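PDB 2YEQ: alkaline phosphatase D from Bacillus subtilis, which hydrolyses phosphate esters, acting as a phosphodiesterase with alkaline phosphatase activity at an active site that contains iron and calcium. Local coordinates for residues Y127-Y132 / N159-K164; S163-V168 / G413-D418; P2-Y7 / G95-P100; F9-A14 / R28-P33. All blocks are in the same frame, centred on the assembly; numbering follows the deposited sequence.

Contact 1: residues Y127-Y132 / N159-K164; sequences YEHGYY and NEYVSK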
loop_
_atom_site.group_PDB
_atom_site.type_symbol
_atom_site.label_atom_id
_atom_site.label_comp_id
_atom_site.label_asym_id
_atom_site.label_seq_id
_atom_site.Cartn_x
_atom_site.Cartn_y
_atom_site.Cartn_z
ATOM N N TYR A 127 -11.991 -1.724 6.938
ATOM C CA TYR A 127 -12.241 -2.449 8.192
ATOM C C TYR A 127 -13.621 -3.044 8.248
ATOM O O TYR A 127 -13.829 -4.158 8.788
ATOM C CB TYR A 127 -12.010 -1.491 9.362
ATOM C CG TYR A 127 -12.172 -2.025 10.774
ATOM C CD1 TYR A 127 -11.089 -2.618 11.446
ATOM C CD2 TYR A 127 -13.369 -1.889 11.454
ATOM C CE1 TYR A 127 -11.225 -3.064 12.747
ATOM C CE2 TYR A 127 -13.508 -2.348 12.755
ATOM C CZ TYR A 127 -12.445 -2.931 13.391
ATOM O OH TYR A 127 -12.592 -3.396 14.684
ATOM N N GLU A 128 -14.571 -2.334 7.657
ATOM C CA GLU A 128 -15.961 -2.754 7.731
ATOM C C GLU A 128 -16.283 -3.920 6.795
ATOM O O GLU A 128 -17.286 -4.624 7.004
ATOM C CB GLU A 128 -16.881 -1.593 7.343
ATOM C CG GLU A 128 -16.685 -0.315 8.162
ATOM C CD GLU A 128 -17.696 0.760 7.742
ATOM O OE1 GLU A 128 -17.804 1.069 6.500
ATOM O OE2 GLU A 128 -18.420 1.241 8.643
ATOM N N HIS A 129 -15.471 -4.104 5.754
ATOM C CA HIS A 129 -15.804 -5.063 4.695
ATOM C C HIS A 129 -15.424 -6.516 5.004
ATOM O O HIS A 129 -15.939 -7.434 4.364
ATOM C CB HIS A 129 -15.188 -4.626 3.367
ATOM C CG HIS A 129 -15.847 -3.405 2.801
ATOM N ND1 HIS A 129 -15.648 -2.971 1.508
ATOM C CD2 HIS A 129 -16.740 -2.547 3.354
ATOM C CE1 HIS A 129 -16.370 -1.882 1.300
ATOM N NE2 HIS A 129 -17.041 -1.606 2.403
ATOM N N GLY A 130 -14.554 -6.712 5.979
ATOM C CA GLY A 130 -14.211 -8.065 6.382
ATOM C C GLY A 130 -13.164 -8.097 7.457
ATOM O O GLY A 130 -12.670 -7.056 7.889
ATOM N N TYR A 131 -12.867 -9.324 7.880
ATOM C CA TYR A 131 -11.822 -9.629 8.843
ATOM C C TYR A 131 -10.482 -9.682 8.138
ATOM O O TYR A 131 -10.402 -9.946 6.927
ATOM C CB TYR A 131 -12.200 -10.939 9.625
ATOM C CG TYR A 131 -13.438 -10.662 10.447
ATOM C CD1 TYR A 131 -13.353 -9.979 11.667
ATOM C CD2 TYR A 131 -14.704 -10.933 9.938
ATOM C CE1 TYR A 131 -14.498 -9.650 12.394
ATOM C CE2 TYR A 131 -15.841 -10.595 10.637
ATOM C CZ TYR A 131 -15.732 -9.947 11.866
ATOM O OH TYR A 131 -16.874 -9.597 12.522
ATOM N N TYR A 132 -9.438 -9.391 8.898
ATOM C CA TYR A 132 -8.062 -9.351 8.439
ATOM C C TYR A 132 -7.340 -10.726 8.472
ATOM O O TYR A 132 -6.139 -10.833 8.721
ATOM C CB TYR A 132 -7.283 -8.307 9.239
ATOM C CG TYR A 132 -7.707 -6.833 9.005
ATOM C CD1 TYR A 132 -8.542 -6.455 7.949
ATOM C CD2 TYR A 132 -7.212 -5.830 9.836
ATOM C CE1 TYR A 132 -8.906 -5.103 7.758
ATOM C CE2 TYR A 132 -7.548 -4.502 9.651
ATOM C CZ TYR A 132 -8.397 -4.134 8.621
ATOM O OH TYR A 132 -8.700 -2.792 8.471
ATOM N N ASN A 159 -22.011 2.654 7.611
ATOM C CA ASN A 159 -23.094 2.455 6.644
ATOM C C ASN A 159 -23.017 3.410 5.456
ATOM O O ASN A 159 -24.047 3.874 4.947
ATOM C CB ASN A 159 -24.470 2.633 7.311
ATOM C CG ASN A 159 -24.629 1.797 8.563
ATOM O OD1 ASN A 159 -24.871 2.325 9.661
ATOM N ND2 ASN A 159 -24.498 0.486 8.408
ATOM N N GLU A 160 -21.815 3.760 5.036
ATOM C CA GLU A 160 -21.668 4.648 3.898
ATOM C C GLU A 160 -21.117 3.885 2.707
ATOM O O GLU A 160 -21.808 3.741 1.679
ATOM C CB GLU A 160 -20.801 5.847 4.262
ATOM C CG GLU A 160 -21.538 6.811 5.179
ATOM C CD GLU A 160 -20.640 7.827 5.846
ATOM O OE1 GLU A 160 -19.489 8.017 5.390
ATOM O OE2 GLU A 160 -21.104 8.437 6.848
ATOM N N TYR A 161 -19.881 3.410 2.842
ATOM C CA TYR A 161 -19.236 2.635 1.792
ATOM C C TYR A 161 -19.483 1.168 2.081
ATOM O O TYR A 161 -18.761 0.549 2.867
ATOM C CB TYR A 161 -17.757 2.952 1.752
ATOM C CG TYR A 161 -16.953 2.141 0.752
ATOM C CD1 TYR A 161 -17.528 1.636 -0.417
ATOM C CD2 TYR A 161 -15.621 1.881 0.980
ATOM C CE1 TYR A 161 -16.786 0.902 -1.314
ATOM C CE2 TYR A 161 -14.868 1.164 0.082
ATOM C CZ TYR A 161 -15.447 0.677 -1.053
ATOM O OH TYR A 161 -14.697 -0.073 -1.923
ATOM N N VAL A 162 -20.532 0.636 1.463
ATOM C CA VAL A 162 -21.092 -0.641 1.856
ATOM C C VAL A 162 -20.725 -1.735 0.849
ATOM O O VAL A 162 -20.937 -1.606 -0.357
ATOM C CB VAL A 162 -22.597 -0.549 2.060
ATOM C CG1 VAL A 162 -23.201 -1.953 2.416
ATOM C CG2 VAL A 162 -22.893 0.501 3.180
ATOM N N SER A 163 -20.137 -2.806 1.370
ATOM C CA SER A 163 -19.713 -3.929 0.554
ATOM C C SER A 163 -20.925 -4.686 0.009
ATOM O O SER A 163 -21.942 -4.806 0.685
ATOM C CB SER A 163 -18.841 -4.869 1.402
ATOM O OG SER A 163 -18.765 -6.146 0.839
ATOM N N LYS A 164 -20.785 -5.245 -1.191
ATOM C CA LYS A 164 -21.789 -6.160 -1.734
ATOM C C LYS A 164 -22.080 -7.336 -0.819
ATOM O O LYS A 164 -23.206 -7.820 -0.813
ATOM C CB LYS A 164 -21.369 -6.710 -3.096
ATOM C CG LYS A 164 -21.931 -5.909 -4.269
ATOM C CD LYS A 164 -23.432 -6.145 -4.479
ATOM C CE LYS A 164 -24.229 -4.835 -4.476
ATOM N NZ LYS A 164 -23.801 -3.911 -5.556
HETATM O O HOH W 1 -19.021 3.006 5.603
HETATM O O HOH W 2 -20.843 0.193 8.246
HETATM O O HOH W 3 -18.278 -7.715 2.987
#

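Contact 2: residues S163-V168 / G413-D418; sequences SKTGNV and GGNGAD. With PE5 (3,6,9,12,15,18,21,24-octaoxahexacosan-1-ol), chain Z; EDO (1,2-ethanediol), chain N.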
loop_
_atom_site.group_PDB
_atom_site.type_symbol
_atom_site.label_atom_id
_atom_site.label_comp_id
_atom_site.label_asym_id
_atom_site.label_seq_id
_atom_site.Cartn_x
_atom_site.Cartn_y
_atom_site.Cartn_z
ATOM N N SER A 163 -20.137 -2.806 1.370
ATOM C CA SER A 163 -19.713 -3.929 0.554
ATOM C C SER A 163 -20.925 -4.686 0.009
ATOM O O SER A 163 -21.942 -4.806 0.685
ATOM C CB SER A 163 -18.841 -4.869 1.402
ATOM O OG SER A 163 -18.765 -6.146 0.839
ATOM N N LYS A 164 -20.785 -5.245 -1.191
ATOM C CA LYS A 164 -21.789 -6.160 -1.734
ATOM C C LYS A 164 -22.080 -7.336 -0.819
ATOM O O LYS A 164 -23.206 -7.820 -0.813
ATOM C CB LYS A 164 -21.369 -6.710 -3.096
ATOM C CG LYS A 164 -21.931 -5.909 -4.269
ATOM C CD LYS A 164 -23.432 -6.145 -4.479
ATOM C CE LYS A 164 -24.229 -4.835 -4.476
ATOM N NZ LYS A 164 -23.801 -3.911 -5.556
ATOM N N THR A 165 -21.092 -7.791 -0.036
ATOM C CA THR A 165 -21.324 -8.920 0.875
ATOM C C THR A 165 -21.571 -8.498 2.336
ATOM O O THR A 165 -21.598 -9.341 3.225
ATOM C CB THR A 165 -20.212 -10.000 0.741
ATOM O OG1 THR A 165 -18.911 -9.415 0.893
ATOM C CG2 THR A 165 -20.301 -10.665 -0.621
ATOM N N GLY A 166 -21.783 -7.192 2.570
ATOM C CA GLY A 166 -22.209 -6.694 3.874
ATOM C C GLY A 166 -21.092 -6.058 4.658
ATOM O O GLY A 166 -19.937 -6.493 4.587
ATOM N N ASN A 167 -21.420 -5.014 5.408
ATOM C CA ASN A 167 -20.456 -4.419 6.337
ATOM C C ASN A 167 -20.462 -5.139 7.691
ATOM O O ASN A 167 -21.248 -4.804 8.597
ATOM C CB ASN A 167 -20.710 -2.922 6.503
ATOM C CG ASN A 167 -20.119 -2.116 5.364
ATOM O OD1 ASN A 167 -19.754 -2.688 4.332
ATOM N ND2 ASN A 167 -19.990 -0.799 5.552
ATOM N N VAL A 168 -19.536 -6.079 7.847
ATOM C CA VAL A 168 -19.550 -6.975 9.002
ATOM C C VAL A 168 -18.994 -6.324 10.261
ATOM O O VAL A 168 -19.287 -6.782 11.361
ATOM C CB VAL A 168 -18.819 -8.316 8.681
ATOM C CG1 VAL A 168 -19.587 -9.056 7.583
ATOM C CG2 VAL A 168 -17.354 -8.084 8.287
ATOM N N GLY A 413 -14.288 -4.462 -0.649
ATOM C CA GLY A 413 -15.166 -5.056 -1.646
ATOM C C GLY A 413 -15.825 -6.343 -1.212
ATOM O O GLY A 413 -16.804 -6.773 -1.813
ATOM N N GLY A 414 -15.331 -6.954 -0.139
ATOM C CA GLY A 414 -16.010 -8.129 0.405
ATOM C C GLY A 414 -15.506 -9.429 -0.210
ATOM O O GLY A 414 -14.368 -9.507 -0.680
ATOM N N ASN A 415 -16.348 -10.455 -0.230
ATOM C CA ASN A 415 -15.857 -11.801 -0.520
ATOM C C ASN A 415 -15.427 -12.014 -1.962
ATOM O O ASN A 415 -14.470 -12.771 -2.237
ATOM C CB ASN A 415 -16.897 -12.844 -0.128
ATOM C CG ASN A 415 -17.171 -12.863 1.356
ATOM O OD1 ASN A 415 -16.294 -12.529 2.174
ATOM N ND2 ASN A 415 -18.388 -13.246 1.718
ATOM N N GLY A 416 -16.125 -11.360 -2.884
ATOM C CA GLY A 416 -15.724 -11.402 -4.282
ATOM C C GLY A 416 -15.953 -12.779 -4.897
ATOM O O GLY A 416 -16.841 -13.539 -4.469
ATOM N N ALA A 417 -15.145 -13.091 -5.898
ATOM C CA ALA A 417 -15.384 -14.269 -6.740
ATOM C C ALA A 417 -14.162 -14.536 -7.599
ATOM O O ALA A 417 -13.207 -13.757 -7.599
ATOM C CB ALA A 417 -16.634 -14.056 -7.601
ATOM N N ASP A 418 -14.144 -15.666 -8.307
ATOM C CA ASP A 418 -13.006 -15.953 -9.170
ATOM C C ASP A 418 -12.996 -15.037 -10.401
ATOM O O ASP A 418 -11.941 -14.642 -10.890
ATOM C CB ASP A 418 -12.986 -17.437 -9.594
ATOM C CG ASP A 418 -11.620 -17.887 -10.018
ATOM O OD1 ASP A 418 -10.749 -18.131 -9.132
ATOM O OD2 ASP A 418 -11.388 -17.947 -11.240
HETATM C C50 PE5 Z . -26.744 -4.360 9.111
HETATM O O1 PE5 Z . -25.709 -5.043 8.392
HETATM C C1 PE5 Z . -25.530 -6.389 8.843
HETATM C C2 PE5 Z . -24.120 -6.858 8.471
HETATM O O2 PE5 Z . -23.868 -8.231 8.828
HETATM C C3 PE5 Z . -24.343 -9.123 7.810
HETATM C C4 PE5 Z . -23.535 -8.952 6.543
HETATM C C1 EDO N . -13.547 -20.818 -7.021
HETATM O O1 EDO N . -14.274 -21.968 -6.548
HETATM C C2 EDO N . -12.700 -21.071 -8.265
HETATM O O2 EDO N . -11.376 -20.561 -8.077
HETATM O O HOH W 4 -18.633 -4.878 -2.780
#

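Contact 3: residues P2-Y7 / G95-P100; sequences PNFSSY and GHELSP. With PE5 (3,6,9,12,15,18,21,24-octaoxahexacosan-1-ol), chain Y.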
loop_
_atom_site.group_PDB
_atom_site.type_symbol
_atom_site.label_atom_id
_atom_site.label_comp_id
_atom_site.label_asym_id
_atom_site.label_seq_id
_atom_site.Cartn_x
_atom_site.Cartn_y
_atom_site.Cartn_z
ATOM N N PRO A 2 6.433 6.012 34.929
ATOM C CA PRO A 2 5.027 6.073 34.525
ATOM C C PRO A 2 4.309 4.790 34.914
ATOM O O PRO A 2 4.889 3.698 34.816
ATOM C CB PRO A 2 5.089 6.237 33.004
ATOM C CG PRO A 2 6.417 5.690 32.616
ATOM C CD PRO A 2 7.325 6.075 33.752
ATOM N N ASN A 3 3.081 4.929 35.397
ATOM C CA ASN A 3 2.244 3.793 35.717
ATOM C C ASN A 3 0.954 3.951 34.946
ATOM O O ASN A 3 0.502 5.060 34.696
ATOM C CB ASN A 3 2.016 3.686 37.232
ATOM C CG ASN A 3 3.342 3.679 38.018
ATOM O OD1 ASN A 3 3.672 4.651 38.698
ATOM N ND2 ASN A 3 4.120 2.607 37.884
ATOM N N PHE A 4 0.390 2.825 34.545
ATOM C CA PHE A 4 -0.759 2.800 33.672
ATOM C C PHE A 4 -1.882 2.042 34.307
ATOM O O PHE A 4 -1.640 1.069 35.038
ATOM C CB PHE A 4 -0.374 2.100 32.377
ATOM C CG PHE A 4 0.677 2.829 31.611
ATOM C CD1 PHE A 4 2.003 2.678 31.940
ATOM C CD2 PHE A 4 0.323 3.704 30.596
ATOM C CE1 PHE A 4 2.975 3.367 31.247
ATOM C CE2 PHE A 4 1.291 4.410 29.897
ATOM C CZ PHE A 4 2.605 4.241 30.201
ATOM N N SER A 5 -3.101 2.466 34.013
ATOM C CA SER A 5 -4.293 1.791 34.472
ATOM C C SER A 5 -4.711 0.710 33.462
ATOM O O SER A 5 -5.538 -0.157 33.754
ATOM C CB SER A 5 -5.412 2.818 34.713
ATOM O OG SER A 5 -5.644 3.565 33.553
ATOM N N SER A 6 -4.115 0.743 32.277
ATOM C CA SER A 6 -4.373 -0.285 31.279
ATOM C C SER A 6 -3.138 -0.470 30.411
ATOM O O SER A 6 -2.306 0.425 30.310
ATOM C CB SER A 6 -5.584 0.102 30.433
ATOM O OG SER A 6 -6.141 -1.062 29.888
ATOM N N TYR A 7 -2.988 -1.655 29.836
ATOM C CA TYR A 7 -1.801 -1.995 29.046
ATOM C C TYR A 7 -1.636 -0.976 27.895
ATOM O O TYR A 7 -2.572 -0.765 27.138
ATOM C CB TYR A 7 -1.978 -3.394 28.474
ATOM C CG TYR A 7 -0.801 -3.862 27.682
ATOM C CD1 TYR A 7 0.428 -4.052 28.302
ATOM C CD2 TYR A 7 -0.893 -4.104 26.309
ATOM C CE1 TYR A 7 1.513 -4.491 27.608
ATOM C CE2 TYR A 7 0.218 -4.540 25.587
ATOM C CZ TYR A 7 1.411 -4.742 26.246
ATOM O OH TYR A 7 2.556 -5.153 25.570
ATOM N N GLY A 95 7.880 2.489 31.984
ATOM C CA GLY A 95 7.756 2.137 33.387
ATOM C C GLY A 95 8.131 0.677 33.495
ATOM O O GLY A 95 9.223 0.258 33.088
ATOM N N HIS A 96 7.190 -0.116 33.968
ATOM C CA HIS A 96 7.370 -1.549 34.084
ATOM C C HIS A 96 6.689 -2.306 32.934
ATOM O O HIS A 96 6.787 -3.532 32.866
ATOM C CB HIS A 96 6.823 -2.021 35.441
ATOM C CG HIS A 96 7.382 -1.262 36.604
ATOM N ND1 HIS A 96 8.519 -1.661 37.275
ATOM C CD2 HIS A 96 6.986 -0.102 37.182
ATOM C CE1 HIS A 96 8.784 -0.789 38.236
ATOM N NE2 HIS A 96 7.877 0.171 38.192
ATOM N N GLU A 97 5.989 -1.591 32.054
ATOM C CA GLU A 97 5.198 -2.233 30.991
ATOM C C GLU A 97 6.095 -2.629 29.814
ATOM O O GLU A 97 6.944 -1.845 29.398
ATOM C CB GLU A 97 4.072 -1.315 30.497
ATOM C CG GLU A 97 3.100 -0.827 31.575
ATOM C CD GLU A 97 2.138 -1.895 32.058
ATOM O OE1 GLU A 97 1.908 -2.896 31.321
ATOM O OE2 GLU A 97 1.606 -1.717 33.186
ATOM N N LEU A 98 5.910 -3.845 29.301
ATOM C CA LEU A 98 6.696 -4.351 28.166
ATOM C C LEU A 98 5.830 -4.521 26.924
ATOM O O LEU A 98 4.729 -5.041 26.993
ATOM C CB LEU A 98 7.302 -5.708 28.494
ATOM C CG LEU A 98 8.511 -5.757 29.404
ATOM C CD1 LEU A 98 8.832 -7.239 29.701
ATOM C CD2 LEU A 98 9.701 -5.060 28.744
ATOM N N SER A 99 6.342 -4.078 25.782
ATOM C CA SER A 99 5.661 -4.278 24.503
ATOM C C SER A 99 5.777 -5.727 24.041
ATOM O O SER A 99 6.652 -6.475 24.499
ATOM C CB SER A 99 6.266 -3.359 23.431
ATOM O OG SER A 99 7.544 -3.814 22.973
ATOM N N PRO A 100 4.910 -6.142 23.122
ATOM C CA PRO A 100 5.247 -7.324 22.338
ATOM C C PRO A 100 6.643 -7.212 21.709
ATOM O O PRO A 100 7.153 -6.114 21.460
ATOM C CB PRO A 100 4.180 -7.343 21.246
ATOM C CG PRO A 100 3.094 -6.458 21.729
ATOM C CD PRO A 100 3.740 -5.442 22.567
HETATM C C50 PE5 Y . 2.318 8.130 33.154
HETATM O O1 PE5 Y . 1.280 7.613 32.305
HETATM C C1 PE5 Y . -0.019 7.625 32.928
HETATM C C2 PE5 Y . -1.047 6.835 32.110
HETATM O O2 PE5 Y . -2.211 6.428 32.869
HETATM C C3 PE5 Y . -3.267 5.870 32.065
HETATM C C4 PE5 Y . -2.968 4.451 31.625
HETATM O O HOH W 5 4.834 1.000 34.910
#

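Contact 4: residues F9-A14 / R28-P33; sequences FTLGVA and RLAPDP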
loop_
_atom_site.group_PDB
_atom_site.type_symbol
_atom_site.label_atom_id
_atom_site.label_comp_id
_atom_site.label_asym_id
_atom_site.label_seq_id
_atom_site.Cartn_x
_atom_site.Cartn_y
_atom_site.Cartn_z
ATOM N N PHE A 9 0.400 -0.697 25.136
ATOM C CA PHE A 9 0.821 -1.032 23.770
ATOM C C PHE A 9 -0.308 -1.743 23.012
ATOM O O PHE A 9 -0.111 -2.814 22.452
ATOM C CB PHE A 9 2.088 -1.892 23.791
ATOM C CG PHE A 9 3.270 -1.242 24.475
ATOM C CD1 PHE A 9 3.989 -0.231 23.848
ATOM C CD2 PHE A 9 3.681 -1.659 25.728
ATOM C CE1 PHE A 9 5.071 0.353 24.453
ATOM C CE2 PHE A 9 4.791 -1.066 26.357
ATOM C CZ PHE A 9 5.487 -0.079 25.715
ATOM N N THR A 10 -1.487 -1.129 23.004
ATOM C CA THR A 10 -2.691 -1.702 22.412
ATOM C C THR A 10 -2.599 -1.761 20.882
ATOM O O THR A 10 -3.383 -2.463 20.246
ATOM C CB THR A 10 -3.916 -0.825 22.771
ATOM O OG1 THR A 10 -3.631 0.536 22.363
ATOM C CG2 THR A 10 -4.210 -0.865 24.318
ATOM N N LEU A 11 -1.696 -0.984 20.295
ATOM C CA LEU A 11 -1.514 -0.973 18.828
ATOM C C LEU A 11 -0.282 -1.753 18.417
ATOM O O LEU A 11 0.148 -1.699 17.250
ATOM C CB LEU A 11 -1.403 0.460 18.312
ATOM C CG LEU A 11 -2.595 1.325 18.733
ATOM C CD1 LEU A 11 -2.497 2.675 18.045
ATOM C CD2 LEU A 11 -3.919 0.666 18.447
ATOM N N GLY A 12 0.295 -2.467 19.383
ATOM C CA GLY A 12 1.464 -3.303 19.132
ATOM C C GLY A 12 2.710 -2.522 18.802
ATOM O O GLY A 12 2.939 -1.403 19.290
ATOM N N VAL A 13 3.541 -3.135 17.966
ATOM C CA VAL A 13 4.796 -2.575 17.547
ATOM C C VAL A 13 4.957 -2.738 16.035
ATOM O O VAL A 13 4.173 -3.442 15.383
ATOM C CB VAL A 13 5.993 -3.243 18.285
ATOM C CG1 VAL A 13 5.864 -3.085 19.835
ATOM C CG2 VAL A 13 6.153 -4.742 17.873
ATOM N N ALA A 14 5.946 -2.064 15.481
ATOM C CA ALA A 14 6.194 -2.134 14.037
ATOM C C ALA A 14 7.620 -1.747 13.776
ATOM O O ALA A 14 8.280 -1.134 14.627
ATOM C CB ALA A 14 5.218 -1.207 13.231
ATOM N N ARG A 28 3.299 3.077 19.905
ATOM C CA ARG A 28 2.490 4.180 20.378
ATOM C C ARG A 28 1.911 3.772 21.731
ATOM O O ARG A 28 1.398 2.631 21.899
ATOM C CB ARG A 28 1.350 4.502 19.406
ATOM C CG ARG A 28 0.412 5.647 19.929
ATOM C CD ARG A 28 -0.630 6.119 18.944
ATOM N NE ARG A 28 -1.545 6.979 19.687
ATOM C CZ ARG A 28 -2.840 7.129 19.482
ATOM N NH1 ARG A 28 -3.465 6.548 18.472
ATOM N NH2 ARG A 28 -3.523 7.924 20.313
ATOM N N LEU A 29 1.960 4.700 22.681
ATOM C CA LEU A 29 1.290 4.523 23.981
ATOM C C LEU A 29 -0.155 4.982 23.881
ATOM O O LEU A 29 -0.417 6.180 23.739
ATOM C CB LEU A 29 2.004 5.308 25.078
ATOM C CG LEU A 29 3.514 5.122 25.135
ATOM C CD1 LEU A 29 4.128 5.933 26.308
ATOM C CD2 LEU A 29 3.836 3.627 25.254
ATOM N N ALA A 30 -1.083 4.021 23.952
ATOM C CA ALA A 30 -2.506 4.263 23.772
ATOM C C ALA A 30 -3.370 3.297 24.611
ATOM O O ALA A 30 -4.116 2.487 24.055
ATOM C CB ALA A 30 -2.862 4.139 22.268
ATOM N N PRO A 31 -3.274 3.374 25.944
ATOM C CA PRO A 31 -4.102 2.515 26.826
ATOM C C PRO A 31 -5.622 2.548 26.594
ATOM O O PRO A 31 -6.265 1.554 26.871
ATOM C CB PRO A 31 -3.734 2.985 28.242
ATOM C CG PRO A 31 -3.047 4.338 28.054
ATOM C CD PRO A 31 -2.390 4.269 26.710
ATOM N N ASP A 32 -6.174 3.644 26.054
ATOM C CA ASP A 32 -7.607 3.740 25.598
ATOM C C ASP A 32 -7.671 4.224 24.123
ATOM O O ASP A 32 -7.935 5.413 23.870
ATOM C CB ASP A 32 -8.337 4.747 26.508
ATOM C CG ASP A 32 -9.844 4.787 26.300
ATOM O OD1 ASP A 32 -10.383 4.139 25.382
ATOM O OD2 ASP A 32 -10.498 5.498 27.104
ATOM N N PRO A 33 -7.451 3.319 23.162
ATOM C CA PRO A 33 -7.004 3.731 21.828
ATOM C C PRO A 33 -8.047 4.403 20.934
ATOM O O PRO A 33 -7.705 5.296 20.172
ATOM C CB PRO A 33 -6.514 2.409 21.200
ATOM C CG PRO A 33 -7.240 1.329 21.966
ATOM C CD PRO A 33 -7.341 1.857 23.345
HETATM O O HOH W 6 0.830 0.061 20.859
#

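Contact 1: residues Y127-Y132 / N159-K164
His129 is the tightly packed element here, touched on a face and at two points of its rim by the loop 159-164. Its NE2 donates to Tyr161 O at 2.8 Å, almost straight at 176°; the oxygen lies in the imidazole plane, although the N-H reaches it from above the carbonyl plane. Ser163 CB sits over the centre of one imidazole face, 3.6 Å from the centroid and close to the ring normal, a CH-pi contact. The imidazole edge also points into the Tyr161 phenol: CE1 stands over the middle of that ring, 3.6 Å from Tyr161 CZ, an edge-to-face pair with planes at 59°. With ND1 accepting a hydrogen bond from Gly413 N, both ring nitrogens are engaged, which should fix the rotation of the imidazole. The Glu128 side is looser and bridged by water. One water joins Glu128 OE1 to Tyr161 N, a second joins Glu128 OE2, 2.7 Å away, to Asn159 N, and OE2 also accepts from His171 N. Elsewhere, a third water links His129 O with Ser163 OG, which also accepts from Thr165 N. Both segments are loops, following strands 117-122 and 145-148 of the calcineurin-like phosphatase domain; Tyr161 touches the iron ligand His382 and, on helix 504-520, Ser509 and Ala513.

Contact 2: residues S163-V168 / G413-D418
Thr165 and Asn415 meet at an oblique angle, the threonine methyl and CB lying against the amide arm while the hydroxyl turns to the backbone. OG1 sits between the backbone N and the carbonyl carbon (chi1 53°), and from there accepts from Asn415 N at 3.0 Å, with an N-H...O angle of 154°. Thr165 CB comes 3.8 Å from Asn415 ND2, a van der Waals contact, since that amide is committed elsewhere: OD1 to Val462 N and ND2 to Thr463 OG1. Ser163 to Gly166 form a type I beta turn, closed by Gly166 N to Ser163 O at 3.0 Å, and within it Ser163 OG accepts from Thr165 N, an ST turn. This fold of the loop presses both hydroxyls against a glycine, Gly414, whose CA is 3.2 Å from Thr165 OG1 and 3.4 Å from Ser163 OG. Asn167 OD1 steadies the start of the turn by accepting from Ser163 N, the donor tilted 30° from the carbonyl plane. Beside the turn, a water accepts from Lys164 N and donates to Gly413 O at 2.8 Å. Gly413 lies near the iron site, and Gly414 O accepts from Arg440 NH1.

Contact 3: residues P2-Y7 / G95-P100
Tyr7 holds its CG anti to the backbone N (chi1 -178°), which sends the phenol obliquely toward residues 95-100 until OH reaches Leu98 O; Glu97, bent at chi2 (-74°), folds its carboxylate back toward the same ring. The Tyr7 OH to Leu98 O hydrogen bond is 2.6 Å long, and the donor lies in the carbonyl plane, on a lone pair. Pro100 CD comes up to the same hydroxyl, 3.2 Å from OH, near the phenol plane. Further back, Glu97 OE1 meets the ring edge 3.6 Å from Tyr7 CD1. On its other flank Glu97 slides past Phe4 in the opposite direction, with CG 3.7 Å from Phe4 CD1 and the ring and carboxylate planes 82° apart. A face of Phe4 carries the bound polyether, whose O1 lies offset toward the rim. At the outer end the link is through water, which donates to Pro2 O at 2.7 Å and accepts from His96 N; Gly95 CA adds a C-H...O contact to Pro2 O. The N-terminal tail thus runs beside the start of strand 97-105, an outermost strand of the four-stranded antiparallel sheet of the PhoD N-terminal domain, with Pro2 and Phe4 also resting on Thr94 of the adjacent strand 87-94.

Contact 4: residues F9-A14 / R28-P33
A type I beta turn, Phe9 to Gly12, leads into strand 13-16 and packs against the loop that leaves its antiparallel partner, strand 23-28, in the N-terminal domain. The turn is closed by Gly12 N to Phe9 O at 3.1 Å, and Gly12 takes a positive phi at its end. Thr10 makes the direct polar link: OG1 donates to Ala30 O at 2.6 Å, arriving from above the carbonyl plane, 40° out of it. With chi1 at 54°, that hydroxyl faces the 28-33 loop, and the Pro33 ring lies beside it, CB 3.6 Å from Thr10 OG1. Leu11 makes contact through both methyls. CD1 runs alongside the extended Arg28 chain, 4.0 Å from its CD and equally near NH1, while CD2 meets Pro33 CB at 4.2 Å. Ala30 CB lies over the centre of one face of the Arg28 guanidinium, whose NE and NH1 are held by Ala72 O and His245 NE2. At the start of the turn Phe9 and Leu29 lie side by side, pointing the same way, with Phe9 CE1 3.6 Å from Leu29 CD2. Between these groups a water takes the Leu11 N-H and donates to both Gly12 O and Arg28 O, a three-way bridge between the backbones. Phe9 and Leu29 rest on Thr94 of strand 87-94, whereas Leu11, Arg28 and Pro33 face helix 179-190 through Arg190 and Ala187, so the contact lies between the N-terminal domain's small sheet and a helix of the phosphatase domain.

In the fold
From the N terminus, contact 3 closes a loop of 87 residues, bringing residues 2-7 to 95-100 around the N-terminal domain's strands. Contact 4 (9-14 with 28-33) falls wholly within that loop, and the two touch where Phe9 and Val13 meet Ser99, their centres about 10 Å apart. Both are complete before contact 1 opens at 127-132. Contact 1 closes a loop of 26 residues and joins two loops of the phosphatase domain; contact 2 shares Ser163 and Lys164 with it and joins segments 245 residues apart at their closest ends. These two touch, with centres about 7 Å apart, beside the iron site. The two groups stand apart: contacts 1 and 4 have centres about 24 Å apart.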